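Cytochrome oxidase subunit II (PDB 1W2L) carries heme c in the cytochrome c domain of a caa3 oxygen oxidoreductase, which probably passes electrons on to oxygen via copper and heme centres. Local coordinates at residues 32-40 / 91-99. Residues are numbered along the deposited sequence; the frame is centred on the assembly and turned at random.
With HEC (heme c), chain B; ACT (acetate ion), chain D.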
# COMPACT_ATOMS: atom_id res chain seq x y z
N PRO A 32 -4.60 -2.22 -6.72
CA PRO A 32 -4.78 -3.60 -6.20
C PRO A 32 -5.34 -3.61 -4.80
O PRO A 32 -5.13 -2.73 -3.99
CB PRO A 32 -3.39 -4.18 -6.26
CG PRO A 32 -2.48 -2.99 -6.22
CD PRO A 32 -3.20 -1.87 -6.91
N SER A 33 -6.04 -4.72 -4.49
CA SER A 33 -6.55 -4.83 -3.14
C SER A 33 -5.43 -5.03 -2.14
O SER A 33 -4.40 -5.65 -2.43
CB SER A 33 -7.50 -6.03 -3.08
OG SER A 33 -8.20 -6.08 -1.85
N PHE A 34 -5.64 -4.54 -0.91
CA PHE A 34 -4.73 -4.82 0.19
C PHE A 34 -4.93 -6.17 0.83
O PHE A 34 -4.08 -6.66 1.53
CB PHE A 34 -4.91 -3.78 1.29
CG PHE A 34 -4.39 -2.39 0.98
CD1 PHE A 34 -3.47 -2.14 -0.03
CD2 PHE A 34 -4.84 -1.33 1.71
CE1 PHE A 34 -2.98 -0.87 -0.22
CE2 PHE A 34 -4.33 -0.05 1.52
CZ PHE A 34 -3.42 0.18 0.54
N LYS A 35 -6.01 -6.85 0.68
CA LYS A 35 -6.28 -8.20 1.13
C LYS A 35 -5.27 -9.17 0.55
O LYS A 35 -5.15 -9.41 -0.64
CB LYS A 35 -7.73 -8.61 0.82
CG LYS A 35 -8.07 -9.97 1.45
CD LYS A 35 -9.47 -10.42 1.11
CE LYS A 35 -9.74 -11.87 1.54
NZ LYS A 35 -10.98 -12.38 0.93
N GLY A 36 -4.50 -9.77 1.50
CA GLY A 36 -3.51 -10.73 1.10
C GLY A 36 -2.21 -10.12 0.57
O GLY A 36 -1.31 -10.85 0.10
N LEU A 37 -2.08 -8.80 0.57
CA LEU A 37 -0.94 -8.16 -0.03
C LEU A 37 0.37 -8.49 0.70
O LEU A 37 1.36 -8.92 0.12
CB LEU A 37 -1.14 -6.64 -0.08
CG LEU A 37 0.07 -5.80 -0.42
CD1 LEU A 37 0.70 -6.23 -1.74
CD2 LEU A 37 -0.29 -4.32 -0.45
N TYR A 38 0.42 -8.27 2.02
CA TYR A 38 1.63 -8.51 2.78
C TYR A 38 2.01 -9.97 2.73
O TYR A 38 1.21 -10.83 3.10
CB TYR A 38 1.45 -8.06 4.22
CG TYR A 38 2.68 -8.24 5.06
CD1 TYR A 38 3.83 -7.48 4.86
CD2 TYR A 38 2.76 -9.18 6.09
CE1 TYR A 38 4.97 -7.64 5.61
CE2 TYR A 38 3.88 -9.34 6.87
CZ TYR A 38 4.99 -8.58 6.64
OH TYR A 38 6.09 -8.76 7.43
N GLY A 39 3.24 -10.20 2.29
CA GLY A 39 3.79 -11.53 2.12
C GLY A 39 3.49 -12.18 0.79
O GLY A 39 3.95 -13.31 0.61
N SER A 40 2.82 -11.49 -0.12
CA SER A 40 2.57 -11.99 -1.47
C SER A 40 3.70 -11.65 -2.42
O SER A 40 4.49 -10.76 -2.12
CB SER A 40 1.24 -11.43 -1.99
OG SER A 40 1.31 -10.05 -2.27
N LEU A 91 -0.08 2.63 8.77
CA LEU A 91 -0.66 2.13 7.53
C LEU A 91 -0.17 0.72 7.26
O LEU A 91 -0.92 -0.14 6.82
CB LEU A 91 -0.32 3.04 6.34
CG LEU A 91 -1.15 4.33 6.28
CD1 LEU A 91 -0.46 5.36 5.43
CD2 LEU A 91 -2.56 4.11 5.78
N ILE A 92 1.12 0.47 7.47
CA ILE A 92 1.65 -0.88 7.23
C ILE A 92 1.05 -1.90 8.20
O ILE A 92 0.75 -3.01 7.77
CB ILE A 92 3.18 -0.82 7.19
CG1 ILE A 92 3.56 -0.06 5.92
CG2 ILE A 92 3.77 -2.22 7.22
CD1 ILE A 92 5.04 0.19 5.72
N GLU A 93 0.90 -1.52 9.47
CA GLU A 93 0.27 -2.45 10.41
C GLU A 93 -1.15 -2.81 9.96
O GLU A 93 -1.57 -3.97 9.99
CB GLU A 93 0.31 -1.88 11.81
CG GLU A 93 1.68 -2.03 12.43
CD GLU A 93 2.43 -3.34 12.25
OE1 GLU A 93 3.47 -3.35 11.57
OE2 GLU A 93 1.94 -4.37 12.76
N PHE A 94 -1.88 -1.80 9.50
CA PHE A 94 -3.23 -2.05 8.99
C PHE A 94 -3.19 -2.96 7.76
O PHE A 94 -3.94 -3.93 7.66
CB PHE A 94 -3.89 -0.73 8.64
CG PHE A 94 -5.23 -0.86 7.96
CD1 PHE A 94 -6.37 -1.15 8.72
CD2 PHE A 94 -5.40 -0.73 6.61
CE1 PHE A 94 -7.61 -1.29 8.11
CE2 PHE A 94 -6.64 -0.85 6.00
CZ PHE A 94 -7.76 -1.13 6.74
N ILE A 95 -2.28 -2.68 6.83
CA ILE A 95 -2.17 -3.55 5.63
C ILE A 95 -1.83 -4.98 6.01
O ILE A 95 -2.44 -5.89 5.43
CB ILE A 95 -1.16 -3.01 4.59
CG1 ILE A 95 -1.64 -1.70 4.03
CG2 ILE A 95 -0.85 -4.04 3.52
CD1 ILE A 95 -0.58 -1.01 3.21
N LYS A 96 -0.88 -5.17 6.92
CA LYS A 96 -0.42 -6.53 7.21
C LYS A 96 -1.52 -7.41 7.71
O LYS A 96 -1.44 -8.63 7.54
CB LYS A 96 0.68 -6.53 8.28
CG LYS A 96 2.02 -6.05 7.81
CD LYS A 96 3.16 -6.10 8.79
CE LYS A 96 2.93 -6.72 10.13
NZ LYS A 96 4.23 -6.42 10.88
N GLN A 97 -2.50 -6.81 8.38
CA GLN A 97 -3.59 -7.64 8.89
C GLN A 97 -4.73 -7.85 7.90
O GLN A 97 -5.73 -8.53 8.21
CB GLN A 97 -4.11 -7.01 10.15
CG GLN A 97 -3.81 -5.60 10.54
CD GLN A 97 -4.44 -5.30 11.90
OE1 GLN A 97 -5.43 -4.58 12.02
NE2 GLN A 97 -3.83 -5.88 12.93
N GLN A 98 -4.65 -7.33 6.68
CA GLN A 98 -5.68 -7.64 5.68
C GLN A 98 -5.31 -8.93 4.98
O GLN A 98 -4.44 -8.95 4.10
CB GLN A 98 -5.84 -6.50 4.66
CG GLN A 98 -5.93 -5.14 5.35
CD GLN A 98 -7.07 -5.09 6.34
OE1 GLN A 98 -8.20 -5.56 6.07
NE2 GLN A 98 -6.74 -4.52 7.48
N GLN A 99 -5.87 -10.06 5.40
CA GLN A 99 -5.31 -11.34 4.92
C GLN A 99 -6.37 -12.32 4.41
O GLN A 99 -7.57 -11.93 4.55
CB GLN A 99 -4.48 -11.99 6.05
CG GLN A 99 -3.16 -11.37 6.38
CD GLN A 99 -2.16 -11.33 5.24
OE1 GLN A 99 -1.14 -10.66 5.19
NE2 GLN A 99 -2.43 -12.04 4.16
FE HEC B . -1.68 2.95 -3.68
CHA HEC B . 0.05 0.53 -5.34
CHB HEC B . -0.37 1.87 -0.73
CHC HEC B . -3.34 5.43 -2.06
CHD HEC B . -3.28 3.78 -6.59
NA HEC B . -0.39 1.49 -3.16
C1A HEC B . 0.25 0.61 -4.00
C2A HEC B . 0.95 -0.35 -3.18
C3A HEC B . 0.88 0.06 -1.91
C4A HEC B . 0.02 1.23 -1.86
CMA HEC B . 1.42 -0.63 -0.65
CAA HEC B . 1.58 -1.63 -3.74
CBA HEC B . 0.42 -2.62 -3.86
CGA HEC B . 0.76 -4.04 -4.45
O1A HEC B . -0.23 -4.67 -4.73
O2A HEC B . 1.97 -4.34 -4.62
NB HEC B . -1.83 3.53 -1.75
C1B HEC B . -1.25 2.93 -0.73
C2B HEC B . -1.62 3.60 0.54
C3B HEC B . -2.41 4.65 0.14
C4B HEC B . -2.58 4.60 -1.27
CMB HEC B . -1.24 3.17 1.89
CAB HEC B . -3.05 5.72 1.00
CBB HEC B . -1.97 6.43 1.85
NC HEC B . -2.99 4.36 -4.20
C1C HEC B . -3.58 5.29 -3.35
C2C HEC B . -4.53 6.09 -4.16
C3C HEC B . -4.50 5.63 -5.41
C4C HEC B . -3.54 4.57 -5.47
CMC HEC B . -5.37 7.21 -3.54
CAC HEC B . -5.41 6.00 -6.58
CBC HEC B . -5.43 7.43 -7.05
ND HEC B . -1.58 2.31 -5.59
C1D HEC B . -2.35 2.75 -6.62
C2D HEC B . -2.08 1.99 -7.82
C3D HEC B . -1.14 1.12 -7.45
C4D HEC B . -0.81 1.29 -6.08
CMD HEC B . -2.75 2.18 -9.11
CAD HEC B . -0.48 0.02 -8.37
CBD HEC B . 0.65 0.60 -9.23
CGD HEC B . 1.89 0.80 -8.42
O1D HEC B . 2.31 1.96 -8.16
O2D HEC B . 2.48 -0.23 -7.97
C ACT D . 9.40 -8.20 6.42
O ACT D . 8.24 -7.71 6.29
OXT ACT D . 10.50 -7.82 6.06
CH3 ACT D . 9.42 -9.54 7.22
O HOH W 1 -1.89 -7.73 3.62
O HOH W 2 5.56 -9.14 10.08
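Over one face of the Tyr38 ring lies Lys96 CG, 3.6 Å from the centroid and 11° off the normal, a CH-pi contact; at its edge the hydroxyl donates to an acetate ion. Tyr38 reaches this place with CG anti to its own N (chi1 -179°), which lays the ring alongside the lysine chain, both pointing the same way. Replacing Tyr38 with alanine would probably strip the ring from the Lys96 methylenes and break the water bridge between the phenol OH and NZ, leaving that water without its phenol acceptor. The Phe34 ring takes Ile95 CG1 on one face, 4.0 Å from the centroid, while its edge meets the heme, CZ to CHB being 3.7 Å. Such packing of the C-terminal helix 85-96 beside the heme belongs to the cytochrome c fold; Phe34 also stacks on the axial ligand His22. Past the end of that helix, Gly36 N gives Gln98 O a nearly straight bond (2.7 Å, 165° at the hydrogen), the donor lying above the carbonyl plane. A water accepting from Tyr38 N, 2.9 Å away, also contacts Gln98 O. Gln98 NE2 turns back to Phe94 O at 2.9 Å, fixing the amide's rotation.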